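LD10117p (PDB 5HJQ) acts as a GTPase-activating protein for Rab35 in synaptic vesicle protein recycling and binds phosphoinositides through the TBC domain, the part present here. Local coordinates at residues F271-L282 against I299-L310. Residues are numbered along the deposited sequence; the frame is centred on the assembly and turned at random.
Sequences FMDWCWWILAGL and IKVLYRVALVIL. With I3P (D-myo-inositol-1,4,5-triphosphate), chain B.
I278 packs as a knob into the hole formed by L302, V305, A306 and I309 on helix 300-317. Its CG1 lies anti to the carbonyl carbon (chi1 -63°), and the extended chain carries CD1 to 3.4 Å from L302 O. W274 supplies the aromatic part: the edge of Y303, with CD1 nearest W274 CH2, meets the face of the W274 six-membered ring in an offset edge-to-face pair, planes at 69° and centroids 5.7 Å apart. L302 CB lies in the indole plane, 3.8 Å from W274 CZ3. W277 CZ3 comes within 4.1 Å of L310 CG, and its CB lies near I309 CD1. That CD1 meets L282 CD2 tip to tip at 4.0 Å, and L310 CD1 approaches F271 CE1. No hydrogen bond links the segments; the axes of 274-279 and 300-310 approach to 9.6 Å at 86°.

K300 and R304, whose CB atoms point away from 271-282, bind the inositol trisphosphate; R304 NH2 donates to ligand O52 at 3.3 Å, while NH1 is held by the carbonyls of A354 and I357. Within this all-helical TBC domain, helix 233-250 packs on F271, W274 and Y303, helix 284-297 touches I278, L282 and L302, and helix 332-341 borders W277, L282 and I309.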
# COMPACT_ATOMS: atom_id res chain seq x y z
N PHE A 271 -12.73 -9.81 -3.33
CA PHE A 271 -11.70 -8.96 -3.93
C PHE A 271 -11.92 -7.47 -3.70
O PHE A 271 -11.00 -6.67 -3.91
CB PHE A 271 -11.59 -9.25 -5.42
CG PHE A 271 -10.75 -10.44 -5.74
CD1 PHE A 271 -9.36 -10.34 -5.77
CD2 PHE A 271 -11.32 -11.68 -5.99
CE1 PHE A 271 -8.58 -11.43 -6.05
CE2 PHE A 271 -10.54 -12.78 -6.27
CZ PHE A 271 -9.17 -12.66 -6.30
N MET A 272 -13.12 -7.09 -3.27
CA MET A 272 -13.39 -5.70 -2.90
C MET A 272 -12.47 -5.23 -1.78
O MET A 272 -12.23 -4.04 -1.62
CB MET A 272 -14.85 -5.52 -2.47
CG MET A 272 -15.87 -5.57 -3.60
SD MET A 272 -17.57 -5.55 -3.00
CE MET A 272 -17.36 -6.23 -1.36
N ASP A 273 -11.96 -6.18 -1.00
CA ASP A 273 -11.11 -5.88 0.14
C ASP A 273 -9.66 -6.33 -0.08
O ASP A 273 -8.96 -6.63 0.88
CB ASP A 273 -11.66 -6.55 1.40
CG ASP A 273 -12.99 -5.98 1.84
OD1 ASP A 273 -13.25 -4.79 1.54
OD2 ASP A 273 -13.77 -6.71 2.49
N TRP A 274 -9.22 -6.35 -1.34
CA TRP A 274 -7.91 -6.90 -1.67
C TRP A 274 -6.76 -6.11 -1.04
O TRP A 274 -5.78 -6.70 -0.58
CB TRP A 274 -7.72 -6.97 -3.19
CG TRP A 274 -7.51 -5.65 -3.85
CD1 TRP A 274 -8.47 -4.78 -4.27
CD2 TRP A 274 -6.25 -5.03 -4.16
NE1 TRP A 274 -7.90 -3.67 -4.83
CE2 TRP A 274 -6.54 -3.79 -4.77
CE3 TRP A 274 -4.92 -5.40 -3.97
CZ2 TRP A 274 -5.53 -2.92 -5.20
CZ3 TRP A 274 -3.92 -4.54 -4.39
CH2 TRP A 274 -4.24 -3.31 -5.00
N CYS A 275 -6.88 -4.78 -1.01
CA CYS A 275 -5.80 -3.95 -0.49
C CYS A 275 -5.65 -4.10 1.01
O CYS A 275 -4.57 -3.87 1.55
CB CYS A 275 -6.04 -2.47 -0.84
SG CYS A 275 -7.69 -1.84 -0.46
N TRP A 276 -6.72 -4.52 1.69
CA TRP A 276 -6.69 -4.61 3.14
C TRP A 276 -5.96 -5.85 3.64
O TRP A 276 -5.58 -5.92 4.81
CB TRP A 276 -8.11 -4.56 3.72
CG TRP A 276 -8.84 -3.31 3.35
CD1 TRP A 276 -10.08 -3.22 2.80
CD2 TRP A 276 -8.36 -1.96 3.48
NE1 TRP A 276 -10.41 -1.90 2.59
CE2 TRP A 276 -9.37 -1.11 3.00
CE3 TRP A 276 -7.17 -1.40 3.96
CZ2 TRP A 276 -9.23 0.27 2.99
CZ3 TRP A 276 -7.04 -0.03 3.94
CH2 TRP A 276 -8.06 0.79 3.46
N TRP A 277 -5.78 -6.83 2.76
CA TRP A 277 -4.92 -7.97 3.08
C TRP A 277 -3.51 -7.45 3.32
O TRP A 277 -2.82 -7.87 4.26
CB TRP A 277 -4.91 -9.00 1.96
CG TRP A 277 -6.25 -9.47 1.52
CD1 TRP A 277 -7.39 -9.52 2.27
CD2 TRP A 277 -6.60 -9.96 0.22
NE1 TRP A 277 -8.43 -10.02 1.51
CE2 TRP A 277 -7.97 -10.29 0.25
CE3 TRP A 277 -5.89 -10.14 -0.97
CZ2 TRP A 277 -8.64 -10.79 -0.86
CZ3 TRP A 277 -6.55 -10.64 -2.07
CH2 TRP A 277 -7.91 -10.96 -2.01
N ILE A 278 -3.09 -6.53 2.46
CA ILE A 278 -1.77 -5.94 2.52
C ILE A 278 -1.68 -4.89 3.62
O ILE A 278 -0.89 -5.04 4.56
CB ILE A 278 -1.37 -5.31 1.17
CG1 ILE A 278 -1.31 -6.38 0.08
CG2 ILE A 278 -0.04 -4.58 1.29
CD1 ILE A 278 -1.16 -5.83 -1.32
N LEU A 279 -2.50 -3.85 3.52
CA LEU A 279 -2.41 -2.70 4.41
C LEU A 279 -2.90 -2.96 5.84
O LEU A 279 -2.48 -2.27 6.77
CB LEU A 279 -3.19 -1.52 3.83
CG LEU A 279 -2.65 -0.91 2.54
CD1 LEU A 279 -3.54 0.23 2.06
CD2 LEU A 279 -1.21 -0.42 2.74
N ALA A 280 -3.77 -3.94 6.01
CA ALA A 280 -4.36 -4.20 7.33
C ALA A 280 -4.15 -5.64 7.80
O ALA A 280 -4.74 -6.06 8.79
CB ALA A 280 -5.84 -3.86 7.31
N GLY A 281 -3.32 -6.38 7.08
CA GLY A 281 -3.06 -7.77 7.43
C GLY A 281 -1.58 -8.04 7.66
O GLY A 281 -1.18 -8.40 8.77
N LEU A 282 -0.79 -7.88 6.61
CA LEU A 282 0.65 -8.13 6.67
C LEU A 282 1.29 -7.35 7.80
O LEU A 282 0.91 -6.21 8.07
CB LEU A 282 1.32 -7.76 5.34
CG LEU A 282 0.91 -8.56 4.11
CD1 LEU A 282 1.77 -8.19 2.92
CD2 LEU A 282 1.00 -10.05 4.40
N ILE A 299 1.40 0.80 -8.23
CA ILE A 299 0.39 -0.08 -7.65
C ILE A 299 0.52 -1.54 -8.11
O ILE A 299 -0.07 -2.44 -7.51
CB ILE A 299 -1.03 0.43 -7.98
CG1 ILE A 299 -2.09 -0.22 -7.07
CG2 ILE A 299 -1.36 0.20 -9.45
CD1 ILE A 299 -3.51 0.18 -7.40
N LYS A 300 1.28 -1.77 -9.17
CA LYS A 300 1.45 -3.12 -9.69
C LYS A 300 2.13 -4.03 -8.67
O LYS A 300 1.82 -5.22 -8.59
CB LYS A 300 2.24 -3.11 -10.99
CG LYS A 300 2.32 -4.47 -11.67
CD LYS A 300 2.88 -4.36 -13.07
CE LYS A 300 3.66 -5.61 -13.43
NZ LYS A 300 4.23 -5.53 -14.81
N VAL A 301 3.05 -3.44 -7.90
CA VAL A 301 3.71 -4.14 -6.81
C VAL A 301 2.66 -4.71 -5.85
O VAL A 301 2.78 -5.84 -5.38
CB VAL A 301 4.68 -3.21 -6.04
CG1 VAL A 301 5.11 -3.84 -4.72
CG2 VAL A 301 5.89 -2.88 -6.89
N LEU A 302 1.63 -3.91 -5.58
CA LEU A 302 0.55 -4.34 -4.71
C LEU A 302 -0.26 -5.46 -5.35
O LEU A 302 -0.72 -6.36 -4.66
CB LEU A 302 -0.36 -3.15 -4.37
CG LEU A 302 0.33 -2.00 -3.64
CD1 LEU A 302 -0.68 -0.97 -3.14
CD2 LEU A 302 1.19 -2.51 -2.49
N TYR A 303 -0.44 -5.39 -6.67
CA TYR A 303 -1.12 -6.46 -7.41
C TYR A 303 -0.39 -7.77 -7.20
O TYR A 303 -1.01 -8.79 -6.89
CB TYR A 303 -1.20 -6.16 -8.91
CG TYR A 303 -2.08 -5.00 -9.34
CD1 TYR A 303 -2.80 -4.27 -8.41
CD2 TYR A 303 -2.20 -4.65 -10.68
CE1 TYR A 303 -3.61 -3.21 -8.80
CE2 TYR A 303 -3.00 -3.61 -11.08
CZ TYR A 303 -3.71 -2.89 -10.14
OH TYR A 303 -4.51 -1.85 -10.56
N ARG A 304 0.93 -7.73 -7.37
CA ARG A 304 1.77 -8.91 -7.24
C ARG A 304 1.64 -9.57 -5.87
O ARG A 304 1.46 -10.78 -5.77
CB ARG A 304 3.24 -8.55 -7.49
CG ARG A 304 3.55 -8.00 -8.87
CD ARG A 304 5.01 -7.54 -8.95
NE ARG A 304 5.42 -7.25 -10.32
CZ ARG A 304 5.79 -8.19 -11.19
NH1 ARG A 304 5.79 -9.46 -10.84
NH2 ARG A 304 6.15 -7.84 -12.42
N VAL A 305 1.75 -8.76 -4.82
CA VAL A 305 1.71 -9.26 -3.45
C VAL A 305 0.35 -9.88 -3.14
O VAL A 305 0.25 -10.84 -2.37
CB VAL A 305 2.01 -8.12 -2.44
CG1 VAL A 305 1.95 -8.63 -1.02
CG2 VAL A 305 3.38 -7.52 -2.73
N ALA A 306 -0.70 -9.35 -3.76
CA ALA A 306 -2.04 -9.89 -3.62
C ALA A 306 -2.10 -11.32 -4.14
O ALA A 306 -2.69 -12.20 -3.51
CB ALA A 306 -3.05 -9.01 -4.34
N LEU A 307 -1.49 -11.55 -5.30
CA LEU A 307 -1.41 -12.88 -5.90
C LEU A 307 -0.68 -13.85 -4.98
O LEU A 307 -1.13 -14.98 -4.76
CB LEU A 307 -0.71 -12.82 -7.26
CG LEU A 307 -1.35 -11.92 -8.32
CD1 LEU A 307 -0.54 -11.97 -9.61
CD2 LEU A 307 -2.80 -12.33 -8.57
N VAL A 308 0.47 -13.41 -4.47
CA VAL A 308 1.31 -14.22 -3.60
C VAL A 308 0.57 -14.66 -2.35
O VAL A 308 0.60 -15.83 -1.97
CB VAL A 308 2.59 -13.46 -3.18
CG1 VAL A 308 3.39 -14.26 -2.17
CG2 VAL A 308 3.43 -13.16 -4.39
N ILE A 309 -0.11 -13.71 -1.71
CA ILE A 309 -0.91 -14.00 -0.52
C ILE A 309 -1.95 -15.07 -0.82
O ILE A 309 -2.14 -16.00 -0.04
CB ILE A 309 -1.61 -12.73 0.00
CG1 ILE A 309 -0.59 -11.73 0.54
CG2 ILE A 309 -2.63 -13.09 1.08
CD1 ILE A 309 -1.21 -10.49 1.15
N LEU A 310 -2.62 -14.94 -1.97
CA LEU A 310 -3.65 -15.90 -2.38
C LEU A 310 -3.08 -17.30 -2.59
O LEU A 310 -3.70 -18.29 -2.20
CB LEU A 310 -4.34 -15.41 -3.65
CG LEU A 310 -5.36 -14.29 -3.44
CD1 LEU A 310 -5.78 -13.69 -4.77
CD2 LEU A 310 -6.56 -14.81 -2.68
C1 I3P B . 7.24 -8.11 -17.49
C2 I3P B . 7.68 -7.59 -18.84
C3 I3P B . 7.27 -6.14 -19.08
C4 I3P B . 7.17 -5.23 -17.85
C5 I3P B . 7.34 -5.83 -16.46
C6 I3P B . 7.88 -7.27 -16.43
O1 I3P B . 7.63 -9.47 -17.26
O2 I3P B . 9.07 -7.68 -18.92
O3 I3P B . 8.21 -5.55 -19.98
O4 I3P B . 5.87 -4.61 -17.90
O5 I3P B . 8.22 -5.00 -15.73
O6 I3P B . 7.62 -7.85 -15.16
P1 I3P B . 7.75 -10.53 -18.47
O11 I3P B . 8.94 -10.22 -19.30
O12 I3P B . 7.91 -11.91 -17.89
O13 I3P B . 6.47 -10.50 -19.34
P4 I3P B . 5.80 -3.03 -18.19
O41 I3P B . 7.19 -2.51 -18.49
O42 I3P B . 5.24 -2.32 -16.95
O43 I3P B . 4.87 -2.76 -19.39
P5 I3P B . 8.13 -4.98 -14.16
O51 I3P B . 8.87 -3.81 -13.64
O52 I3P B . 6.68 -4.87 -13.74
O53 I3P B . 8.72 -6.23 -13.58